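Long-range contacts in Exo-arabinanase (Penicillium chrysogenum, PDB 3A72), which probably releases short arabino-oligosaccharides from the ends of alpha-1,5-linked L-arabinan as an exo-acting glycoside hydrolase with a six-bladed beta-propeller fold: residues T23-N28 against Y81-Y86; L37-N42 against V50-Y55; Y239-D244 against P252-V257. All blocks are in the same frame, centred on the assembly; numbering follows the deposited sequence.

Interaction 1 (T23-N28 against Y81-Y86). With AHR (alpha-L-arabinofuranose), chain B.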
loop_
_atom_site.group_PDB
_atom_site.type_symbol
_atom_site.label_atom_id
_atom_site.label_comp_id
_atom_site.label_asym_id
_atom_site.label_seq_id
_atom_site.Cartn_x
_atom_site.Cartn_y
_atom_site.Cartn_z
ATOM N N THR A 23 -2.645 4.057 15.603
ATOM C CA THR A 23 -2.167 3.213 14.518
ATOM C C THR A 23 -2.913 3.642 13.271
ATOM O O THR A 23 -4.030 4.155 13.339
ATOM C CB THR A 23 -2.418 1.711 14.790
ATOM O OG1 THR A 23 -3.820 1.410 14.913
ATOM C CG2 THR A 23 -1.793 1.267 16.083
ATOM N N LEU A 24 -2.311 3.399 12.118
ATOM C CA LEU A 24 -2.925 3.680 10.830
ATOM C C LEU A 24 -2.092 3.042 9.732
ATOM O O LEU A 24 -0.885 2.824 9.953
ATOM C CB LEU A 24 -2.945 5.217 10.559
ATOM C CG LEU A 24 -3.994 5.691 9.536
ATOM C CD1 LEU A 24 -5.400 5.634 10.101
ATOM C CD2 LEU A 24 -3.655 7.116 9.078
ATOM N N TYR A 25 -2.658 2.778 8.571
ATOM C CA TYR A 25 -1.913 2.491 7.362
ATOM C C TYR A 25 -1.241 1.116 7.439
ATOM O O TYR A 25 -0.013 0.991 7.548
ATOM C CB TYR A 25 -0.914 3.603 7.040
ATOM C CG TYR A 25 -0.551 3.714 5.574
ATOM C CD1 TYR A 25 -1.071 4.761 4.804
ATOM C CD2 TYR A 25 0.266 2.772 4.935
ATOM C CE1 TYR A 25 -0.772 4.888 3.441
ATOM C CE2 TYR A 25 0.573 2.906 3.569
ATOM C CZ TYR A 25 0.056 3.945 2.854
ATOM O OH TYR A 25 0.356 4.129 1.510
ATOM N N PRO A 26 -2.039 0.040 7.410
ATOM C CA PRO A 26 -1.474 -1.304 7.530
ATOM C C PRO A 26 -0.756 -1.694 6.273
ATOM O O PRO A 26 -1.285 -1.494 5.166
ATOM C CB PRO A 26 -2.718 -2.180 7.695
ATOM C CG PRO A 26 -3.768 -1.448 6.887
ATOM C CD PRO A 26 -3.495 0.014 7.151
ATOM N N ARG A 27 0.382 -2.345 6.388
ATOM C CA ARG A 27 1.043 -3.017 5.257
ATOM C C ARG A 27 1.594 -4.336 5.787
ATOM O O ARG A 27 1.904 -4.495 6.954
ATOM C CB ARG A 27 2.112 -2.149 4.595
ATOM C CG ARG A 27 1.529 -0.950 3.835
ATOM C CD ARG A 27 0.822 -1.395 2.579
ATOM N NE ARG A 27 0.323 -0.301 1.745
ATOM C CZ ARG A 27 -0.927 0.196 1.807
ATOM N NH1 ARG A 27 -1.805 -0.217 2.689
ATOM N NH2 ARG A 27 -1.262 1.130 0.924
ATOM N N ASN A 28 1.796 -5.293 4.856
ATOM C CA ASN A 28 2.267 -6.601 5.240
ATOM C C ASN A 28 3.076 -7.210 4.094
ATOM O O ASN A 28 3.093 -6.706 2.963
ATOM C CB ASN A 28 1.098 -7.467 5.715
ATOM C CG ASN A 28 0.057 -7.554 4.658
ATOM O OD1 ASN A 28 0.266 -8.001 3.530
ATOM N ND2 ASN A 28 -1.137 -7.134 4.896
ATOM N N TYR A 81 5.053 8.056 8.346
ATOM C CA TYR A 81 3.914 7.813 7.475
ATOM C C TYR A 81 4.246 6.739 6.399
ATOM O O TYR A 81 5.357 6.683 5.870
ATOM C CB TYR A 81 3.468 9.041 6.725
ATOM C CG TYR A 81 2.702 10.100 7.498
ATOM C CD1 TYR A 81 2.233 9.910 8.806
ATOM C CD2 TYR A 81 2.430 11.330 6.876
ATOM C CE1 TYR A 81 1.526 10.925 9.465
ATOM C CE2 TYR A 81 1.749 12.318 7.514
ATOM C CZ TYR A 81 1.296 12.110 8.825
ATOM O OH TYR A 81 0.570 13.094 9.497
ATOM N N GLN A 82 3.218 5.966 6.086
ATOM C CA GLN A 82 3.123 5.259 4.811
ATOM C C GLN A 82 4.263 4.263 4.556
ATOM O O GLN A 82 4.931 4.292 3.549
ATOM C CB GLN A 82 3.019 6.282 3.673
ATOM C CG GLN A 82 1.768 7.138 3.828
ATOM C CD GLN A 82 1.932 8.611 3.541
ATOM O OE1 GLN A 82 2.853 9.025 2.806
ATOM N NE2 GLN A 82 1.027 9.410 4.069
ATOM N N PRO A 83 4.415 3.292 5.482
ATOM C CA PRO A 83 5.386 2.222 5.244
ATOM C C PRO A 83 4.931 1.342 4.099
ATOM O O PRO A 83 3.771 1.336 3.653
ATOM C CB PRO A 83 5.360 1.434 6.562
ATOM C CG PRO A 83 3.942 1.603 7.051
ATOM C CD PRO A 83 3.621 3.049 6.680
ATOM N N PHE A 84 5.848 0.511 3.621
ATOM C CA PHE A 84 5.575 -0.516 2.609
ATOM C C PHE A 84 6.649 -1.564 2.717
ATOM O O PHE A 84 7.840 -1.247 2.607
ATOM C CB PHE A 84 5.560 0.064 1.165
ATOM C CG PHE A 84 5.019 -0.951 0.204
ATOM C CD1 PHE A 84 3.673 -1.145 0.105
ATOM C CD2 PHE A 84 5.836 -1.775 -0.544
ATOM C CE1 PHE A 84 3.107 -2.100 -0.680
ATOM C CE2 PHE A 84 5.298 -2.746 -1.359
ATOM C CZ PHE A 84 3.942 -2.919 -1.445
ATOM N N LEU A 85 6.276 -2.831 2.919
ATOM C CA LEU A 85 7.173 -3.972 2.969
ATOM C C LEU A 85 7.231 -4.678 1.628
ATOM O O LEU A 85 6.183 -4.888 1.004
ATOM C CB LEU A 85 6.760 -4.953 4.049
ATOM C CG LEU A 85 7.024 -4.506 5.472
ATOM C CD1 LEU A 85 6.226 -5.388 6.429
ATOM C CD2 LEU A 85 8.515 -4.612 5.790
ATOM N N TYR A 86 8.435 -5.111 1.214
ATOM C CA TYR A 86 8.541 -5.820 -0.065
ATOM C C TYR A 86 9.725 -6.798 -0.054
ATOM O O TYR A 86 10.879 -6.374 0.077
ATOM C CB TYR A 86 8.762 -4.843 -1.207
ATOM C CG TYR A 86 8.647 -5.446 -2.572
ATOM C CD1 TYR A 86 7.533 -6.191 -2.959
ATOM C CD2 TYR A 86 9.649 -5.294 -3.525
ATOM C CE1 TYR A 86 7.421 -6.754 -4.208
ATOM C CE2 TYR A 86 9.542 -5.839 -4.814
ATOM C CZ TYR A 86 8.438 -6.552 -5.132
ATOM O OH TYR A 86 8.345 -7.074 -6.431
HETATM O O5 AHR B . -0.833 8.275 6.013
HETATM C C5 AHR B . -1.084 9.364 6.949
HETATM C C4 AHR B . -2.074 10.320 6.319
HETATM O O4 AHR B . -1.437 10.928 5.145
HETATM C C3 AHR B . -2.332 11.533 7.203
HETATM O O3 AHR B . -3.367 11.277 8.174
HETATM C C2 AHR B . -2.843 12.544 6.155
HETATM O O2 AHR B . -2.641 13.916 6.564
HETATM C C1 AHR B . -1.990 12.222 4.919
HETATM O O HOH W 1 2.923 3.333 1.365
HETATM O O HOH W 2 3.679 -4.019 2.138
#
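Tyr25 and Arg27 face Gln82 to Phe84, and the backbone of Asn28 lies by Leu85, across two strands that run nearly parallel, at 10° to each other. No direct hydrogen bond joins them. Tyr81, at the start of 81-86, lays one ring face under C5 of the bound arabinofuranose, 3.8 Å from Tyr81 CD1. At Gln82 the contact turns to Tyr25. Gln82 CA sits 3.7 Å from the Tyr25 ring centroid, over the middle of one face, as a CH-pi contact. Further out, Gln82 CG lies 3.4 Å from Tyr25 CE1. The glutamine chain bends at chi2 (138°), which carries the amide past the ring to the sugar. There NE2 donates to arabinofuranose O5 over 2.9 Å, almost straight at 170°. OE1 accepts from the backbone of Glu151, so both ends of the amide are held and its rotation is fixed.

Pro83 follows, with CD 3.8 Å from Tyr25 CD2. Its carbonyl oxygen lies near Arg27 CG. A water bonded to Tyr25 OH also reaches Pro83 O. Phe84 comes next. Its CD1 is 3.8 Å from Arg27 CD and lies at the guanidinium edge; the two planes are nearly perpendicular. Tyr25 CE2 rests over the guanidinium centre. Arg27 NH1 bonds to Pro26 O and NH2 to Thr315. Leu85 sets its CB toward 23-28. A second water, 2.9 Å from both Asn28 O and Leu85 O, can link the two carbonyls and lies over one face of the Phe84 ring.

Such side-by-side packing of the first strands of two successive antiparallel sheets is characteristic of a beta-propeller. Here it borders the sugar-binding pocket, to which Tyr25, Tyr81 and Gln82 belong.

Interaction 2 (L37-N42 against V50-Y55). With AHR (alpha-L-arabinofuranose), chain B.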
loop_
_atom_site.group_PDB
_atom_site.type_symbol
_atom_site.label_atom_id
_atom_site.label_comp_id
_atom_site.label_asym_id
_atom_site.label_seq_id
_atom_site.Cartn_x
_atom_site.Cartn_y
_atom_site.Cartn_z
ATOM N N LEU A 37 4.644 -10.865 7.865
ATOM C CA LEU A 37 5.093 -9.668 8.583
ATOM C C LEU A 37 4.094 -8.564 8.390
ATOM O O LEU A 37 3.512 -8.414 7.284
ATOM C CB LEU A 37 6.451 -9.199 8.054
ATOM C CG LEU A 37 7.623 -10.200 8.141
ATOM C CD1 LEU A 37 8.855 -9.544 7.592
ATOM C CD2 LEU A 37 7.829 -10.631 9.543
ATOM N N ALA A 38 3.897 -7.771 9.433
ATOM C CA ALA A 38 2.975 -6.655 9.425
ATOM C C ALA A 38 3.671 -5.433 10.022
ATOM O O ALA A 38 4.465 -5.527 10.953
ATOM C CB ALA A 38 1.726 -6.979 10.224
ATOM N N THR A 39 3.312 -4.270 9.485
ATOM C CA THR A 39 3.731 -2.976 9.995
ATOM C C THR A 39 2.617 -1.959 9.788
ATOM O O THR A 39 1.553 -2.251 9.195
ATOM C CB THR A 39 5.048 -2.536 9.328
ATOM O OG1 THR A 39 5.592 -1.414 10.033
ATOM C CG2 THR A 39 4.848 -2.109 7.896
ATOM N N TRP A 40 2.802 -0.753 10.310
ATOM C CA TRP A 40 1.837 0.306 10.340
ATOM C C TRP A 40 2.517 1.575 10.810
ATOM O O TRP A 40 3.605 1.537 11.382
ATOM C CB TRP A 40 0.646 -0.049 11.271
ATOM C CG TRP A 40 1.056 -0.400 12.655
ATOM C CD1 TRP A 40 1.239 0.439 13.706
ATOM C CD2 TRP A 40 1.371 -1.717 13.136
ATOM N NE1 TRP A 40 1.628 -0.322 14.780
ATOM C CE2 TRP A 40 1.729 -1.619 14.508
ATOM C CE3 TRP A 40 1.360 -3.009 12.587
ATOM C CZ2 TRP A 40 2.099 -2.689 15.293
ATOM C CZ3 TRP A 40 1.719 -4.094 13.365
ATOM C CH2 TRP A 40 2.056 -3.930 14.710
ATOM N N GLU A 41 1.875 2.703 10.577
ATOM C CA GLU A 41 2.205 3.962 11.209
ATOM C C GLU A 41 1.887 3.874 12.699
ATOM O O GLU A 41 0.747 3.552 13.078
ATOM C CB GLU A 41 1.386 5.113 10.625
ATOM C CG GLU A 41 1.622 5.355 9.130
ATOM C CD GLU A 41 0.681 6.340 8.487
ATOM O OE1 GLU A 41 -0.251 6.844 9.176
ATOM O OE2 GLU A 41 0.831 6.580 7.247
ATOM N N ASN A 42 2.902 4.118 13.523
ATOM C CA ASN A 42 2.853 3.846 14.968
ATOM C C ASN A 42 3.052 5.162 15.687
ATOM O O ASN A 42 4.187 5.712 15.729
ATOM C CB ASN A 42 3.925 2.808 15.263
ATOM C CG ASN A 42 3.871 2.229 16.660
ATOM O OD1 ASN A 42 4.762 2.530 17.553
ATOM N ND2 ASN A 42 2.940 1.474 16.940
ATOM N N VAL A 50 9.446 8.474 16.211
ATOM C CA VAL A 50 8.614 7.338 15.814
ATOM C C VAL A 50 9.388 6.399 14.867
ATOM O O VAL A 50 10.341 6.766 14.169
ATOM C CB VAL A 50 7.293 7.803 15.186
ATOM C CG1 VAL A 50 6.389 8.458 16.221
ATOM C CG2 VAL A 50 7.531 8.712 13.958
ATOM N N TYR A 51 8.921 5.139 14.871
ATOM C CA TYR A 51 9.526 4.055 14.124
ATOM C C TYR A 51 8.436 3.204 13.504
ATOM O O TYR A 51 7.256 3.300 13.891
ATOM C CB TYR A 51 10.447 3.183 15.087
ATOM C CG TYR A 51 9.628 2.684 16.270
ATOM C CD1 TYR A 51 8.813 1.558 16.209
ATOM C CD2 TYR A 51 9.635 3.352 17.470
ATOM C CE1 TYR A 51 8.047 1.118 17.250
ATOM C CE2 TYR A 51 8.869 2.923 18.538
ATOM C CZ TYR A 51 8.071 1.799 18.424
ATOM O OH TYR A 51 7.321 1.401 19.497
ATOM N N PHE A 52 8.802 2.307 12.601
ATOM C CA PHE A 52 7.876 1.301 12.083
ATOM C C PHE A 52 8.113 -0.053 12.764
ATOM O O PHE A 52 9.181 -0.626 12.609
ATOM C CB PHE A 52 7.983 1.144 10.589
ATOM C CG PHE A 52 7.594 2.358 9.777
ATOM C CD1 PHE A 52 6.397 3.042 10.012
ATOM C CD2 PHE A 52 8.419 2.806 8.753
ATOM C CE1 PHE A 52 6.063 4.154 9.237
ATOM C CE2 PHE A 52 8.069 3.881 7.971
ATOM C CZ PHE A 52 6.889 4.558 8.224
ATOM N N PRO A 53 7.141 -0.554 13.518
ATOM C CA PRO A 53 7.290 -1.862 14.165
ATOM C C PRO A 53 7.119 -2.962 13.130
ATOM O O PRO A 53 6.364 -2.809 12.204
ATOM C CB PRO A 53 6.161 -1.901 15.180
ATOM C CG PRO A 53 5.125 -0.998 14.615
ATOM C CD PRO A 53 5.850 0.079 13.841
ATOM N N ILE A 54 7.814 -4.085 13.373
ATOM C CA ILE A 54 7.703 -5.255 12.490
ATOM C C ILE A 54 7.220 -6.403 13.335
ATOM O O ILE A 54 7.951 -6.856 14.239
ATOM C CB ILE A 54 9.029 -5.566 11.812
ATOM C CG1 ILE A 54 9.627 -4.402 11.054
ATOM C CG2 ILE A 54 8.886 -6.789 10.907
ATOM C CD1 ILE A 54 8.825 -3.914 9.887
ATOM N N TYR A 55 5.998 -6.874 13.086
ATOM C CA TYR A 55 5.396 -7.993 13.803
ATOM C C TYR A 55 5.330 -9.173 12.864
ATOM O O TYR A 55 5.010 -9.047 11.691
ATOM C CB TYR A 55 4.009 -7.645 14.319
ATOM C CG TYR A 55 3.976 -6.891 15.646
ATOM C CD1 TYR A 55 4.699 -5.734 15.847
ATOM C CD2 TYR A 55 3.149 -7.317 16.665
ATOM C CE1 TYR A 55 4.634 -5.061 17.019
ATOM C CE2 TYR A 55 3.073 -6.632 17.868
ATOM C CZ TYR A 55 3.819 -5.499 18.058
ATOM O OH TYR A 55 3.740 -4.860 19.255
HETATM O O5 AHR B . -0.833 8.275 6.013
HETATM C C5 AHR B . -1.084 9.364 6.949
HETATM C C4 AHR B . -2.074 10.320 6.319
HETATM O O4 AHR B . -1.437 10.928 5.145
HETATM C C3 AHR B . -2.332 11.533 7.203
HETATM O O3 AHR B . -3.367 11.277 8.174
HETATM C C2 AHR B . -2.843 12.544 6.155
HETATM O O2 AHR B . -2.641 13.916 6.564
HETATM C C1 AHR B . -1.990 12.222 4.919
HETATM O O HOH W 3 5.532 5.171 12.762
HETATM O O HOH W 4 6.591 4.715 16.680
#
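Ala38 and Tyr55 form an antiparallel hydrogen-bonded pair. Ala38 N donates to Tyr55 O over 2.8 Å, and Tyr55 N returns a nearly straight bond to Ala38 O (3.0 Å, 178°). A side chain adds a third bond: Thr39 OG1, anti to its own N (chi1 -168°), donates to Pro53 O at 2.7 Å.

Toward Asn42 and Tyr51 the strands part, and water fills in. One water accepts from Asn42 N and donates to Tyr51 O. Another accepts from Tyr51 N, donates to Asn42 O and lies over the Tyr51 ring.

The apolar contacts gather round Trp40. Pro53 CG presses on one face of the indole, 3.5 Å from Trp40 CE2. Trp40 CH2 lies over a face of the Tyr55 ring, 3.4 Å from Tyr55 CD1. The two ring planes are inclined at 56°. Separately, the Phe52 ring edge lies by the backbone carbonyl of Trp40.

Glu41 OE2 accepts from arabinofuranose O5 at 2.7 Å, while OE1 bonds to Tyr43 OH.

The hairpin forms the middle of its sheet. Strand 23-30 flanks 36-42 and strand 65-70 flanks 52-57. Pro83 of strand 82-87 packs on Thr39, Glu41 and Phe52.

Interaction 3 (Y239-D244 against P252-V257)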
loop_
_atom_site.group_PDB
_atom_site.type_symbol
_atom_site.label_atom_id
_atom_site.label_comp_id
_atom_site.label_asym_id
_atom_site.label_seq_id
_atom_site.Cartn_x
_atom_site.Cartn_y
_atom_site.Cartn_z
ATOM N N TYR A 239 -8.840 2.426 -12.208
ATOM C CA TYR A 239 -7.668 1.653 -12.540
ATOM C C TYR A 239 -7.261 1.913 -13.975
ATOM O O TYR A 239 -8.010 2.375 -14.829
ATOM C CB TYR A 239 -7.888 0.200 -12.299
ATOM C CG TYR A 239 -9.103 -0.527 -12.834
ATOM C CD1 TYR A 239 -9.084 -1.170 -14.070
ATOM C CD2 TYR A 239 -10.246 -0.599 -12.079
ATOM C CE1 TYR A 239 -10.201 -1.857 -14.542
ATOM C CE2 TYR A 239 -11.334 -1.321 -12.532
ATOM C CZ TYR A 239 -11.322 -1.943 -13.741
ATOM O OH TYR A 239 -12.432 -2.689 -14.107
ATOM N N ARG A 240 -5.986 1.606 -14.203
ATOM C CA ARG A 240 -5.352 1.611 -15.526
ATOM C C ARG A 240 -4.711 0.252 -15.719
ATOM O O ARG A 240 -4.220 -0.373 -14.795
ATOM C CB ARG A 240 -4.334 2.728 -15.622
ATOM C CG ARG A 240 -4.980 4.090 -15.721
ATOM C CD ARG A 240 -4.021 5.224 -15.592
ATOM N NE ARG A 240 -4.692 6.525 -15.559
ATOM C CZ ARG A 240 -4.294 7.617 -16.179
ATOM N NH1 ARG A 240 -3.216 7.664 -16.940
ATOM N NH2 ARG A 240 -4.982 8.733 -15.976
ATOM N N LEU A 241 -4.723 -0.192 -16.990
ATOM C CA LEU A 241 -4.157 -1.467 -17.376
ATOM C C LEU A 241 -3.045 -1.260 -18.379
ATOM O O LEU A 241 -3.261 -0.576 -19.411
ATOM C CB LEU A 241 -5.275 -2.334 -17.977
ATOM C CG LEU A 241 -6.266 -2.833 -16.895
ATOM C CD1 LEU A 241 -7.657 -3.002 -17.399
ATOM C CD2 LEU A 241 -5.682 -4.107 -16.247
ATOM N N SER A 242 -1.893 -1.857 -18.123
ATOM C CA SER A 242 -0.729 -1.744 -19.013
ATOM C C SER A 242 0.097 -2.981 -18.909
ATOM O O SER A 242 0.273 -3.488 -17.789
ATOM C CB SER A 242 0.138 -0.567 -18.627
ATOM O OG SER A 242 1.239 -0.476 -19.485
ATOM N N SER A 243 0.679 -3.457 -20.018
ATOM C CA SER A 243 1.618 -4.589 -19.958
ATOM C C SER A 243 3.029 -4.153 -19.729
ATOM O O SER A 243 3.948 -4.970 -19.650
ATOM C CB SER A 243 1.516 -5.403 -21.246
ATOM O OG SER A 243 0.225 -6.058 -21.193
ATOM N N ASP A 244 3.341 -2.902 -19.593
ATOM C CA ASP A 244 4.573 -2.227 -19.277
ATOM C C ASP A 244 4.375 -1.468 -17.956
ATOM O O ASP A 244 3.715 -0.438 -17.953
ATOM C CB ASP A 244 5.021 -1.283 -20.363
ATOM C CG ASP A 244 6.321 -0.610 -20.100
ATOM O OD1 ASP A 244 6.857 -0.711 -18.953
ATOM O OD2 ASP A 244 6.852 0.070 -21.033
ATOM N N PRO A 252 -5.777 4.889 -20.542
ATOM C CA PRO A 252 -6.917 5.693 -20.050
ATOM C C PRO A 252 -7.397 5.115 -18.741
ATOM O O PRO A 252 -7.420 3.918 -18.508
ATOM C CB PRO A 252 -7.964 5.553 -21.137
ATOM C CG PRO A 252 -7.624 4.259 -21.773
ATOM C CD PRO A 252 -6.121 4.136 -21.781
ATOM N N GLY A 253 -7.844 6.005 -17.851
ATOM C CA GLY A 253 -8.420 5.560 -16.613
ATOM C C GLY A 253 -9.790 4.946 -16.790
ATOM O O GLY A 253 -10.618 5.474 -17.552
ATOM N N GLN A 254 -10.062 3.944 -16.003
ATOM C CA GLN A 254 -11.334 3.218 -16.008
ATOM C C GLN A 254 -11.935 3.250 -14.606
ATOM O O GLN A 254 -11.291 2.828 -13.624
ATOM C CB GLN A 254 -11.084 1.775 -16.421
ATOM C CG GLN A 254 -12.347 0.951 -16.560
ATOM C CD GLN A 254 -12.146 -0.462 -17.089
ATOM O OE1 GLN A 254 -11.095 -0.791 -17.677
ATOM N NE2 GLN A 254 -13.172 -1.233 -16.952
ATOM N N ARG A 255 -13.134 3.770 -14.452
ATOM C CA ARG A 255 -13.809 3.804 -13.148
ATOM C C ARG A 255 -14.227 2.376 -12.809
ATOM O O ARG A 255 -14.826 1.657 -13.614
ATOM C CB ARG A 255 -15.010 4.729 -13.189
ATOM C CG ARG A 255 -15.717 4.844 -11.863
ATOM C CD ARG A 255 -16.882 5.804 -11.864
ATOM N NE ARG A 255 -16.485 7.201 -11.976
ATOM C CZ ARG A 255 -16.714 8.191 -11.146
ATOM N NH1 ARG A 255 -17.415 8.042 -9.991
ATOM N NH2 ARG A 255 -16.268 9.419 -11.421
ATOM N N LEU A 256 -13.951 1.959 -11.576
ATOM C CA LEU A 256 -14.389 0.639 -11.105
ATOM C C LEU A 256 -15.889 0.701 -10.852
ATOM O O LEU A 256 -16.340 1.494 -10.013
ATOM C CB LEU A 256 -13.560 0.249 -9.875
ATOM C CG LEU A 256 -13.689 -1.163 -9.361
ATOM C CD1 LEU A 256 -12.497 -1.508 -8.499
ATOM C CD2 LEU A 256 -14.991 -1.407 -8.568
ATOM N N VAL A 257 -16.674 -0.147 -11.533
ATOM C CA VAL A 257 -18.110 -0.181 -11.398
ATOM C C VAL A 257 -18.514 -1.512 -10.768
ATOM O O VAL A 257 -18.046 -2.586 -11.224
ATOM C CB VAL A 257 -18.801 0.013 -12.752
ATOM C CG1 VAL A 257 -20.329 -0.090 -12.594
ATOM C CG2 VAL A 257 -18.355 1.377 -13.359
HETATM O O HOH W 5 -15.560 -1.885 -13.694
HETATM O O HOH W 6 -6.748 1.320 -18.676
#
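Tyr239 and Gln254 lie side by side and point the same way from one face of the sheet. Ring and amide are inclined at 41°. Gln254 OE1 comes within 3.4 Å of Tyr239 CE1. Tyr239 CG sits between the backbone N and the carbonyl carbon (chi1 50°), which turns the ring over the neighbouring strand, with Gln254 O above one face, toward its rim. Leu256 crosses Tyr239 at about a right angle. Its CB meets the ring edge, 3.8 Å from Tyr239 CE2.

The backbones form an antiparallel hydrogen-bonded pair. Tyr239 N donates to Gln254 O at 2.9 Å, and Gln254 N to Tyr239 O at 2.8 Å. Arg240 runs past the other strand, its CG 3.8 Å from Gly253 CA. Gly253 N lies over a guanidinium face, and Arg240 NE bonds to Tyr222 OH. A water joins Leu241 N to Pro252 O.

Tyr239 OH and Gln254 NE2 are 3.3 Å apart but not hydrogen-bonded. The hydroxyl bonds instead to Gly299 O and Trp303 NE1, and to a water that also takes the Val257 N-H. The direct grip is therefore two backbone bonds, while Tyr239 OH and the Arg240 guanidinium bond to other parts of the fold.

Interactions 1 and 2 are closely coupled, with centres about 7 Å apart. Strands 23-30 and 36-42 are neighbours in one sheet, linked by a probable hydrogen bond from Glu41 N to Leu24 O (2.8 Å). Strand 82-87 opens the next sheet, and Gln82 N reaches Glu41 OE2 at 2.7 Å. Each interaction also bonds O5 of the same arabinofuranose, through Gln82 NE2 and Glu41 OE2. A second bound arabinofuranose lies about 4 Å from the Gln82 side chain. Interaction 3 touches neither. Its centre is about 24 Å from that of interaction 1 and about 31 Å from that of interaction 2. It closes the edge of a different sheet, across the chain's centre from interaction 2.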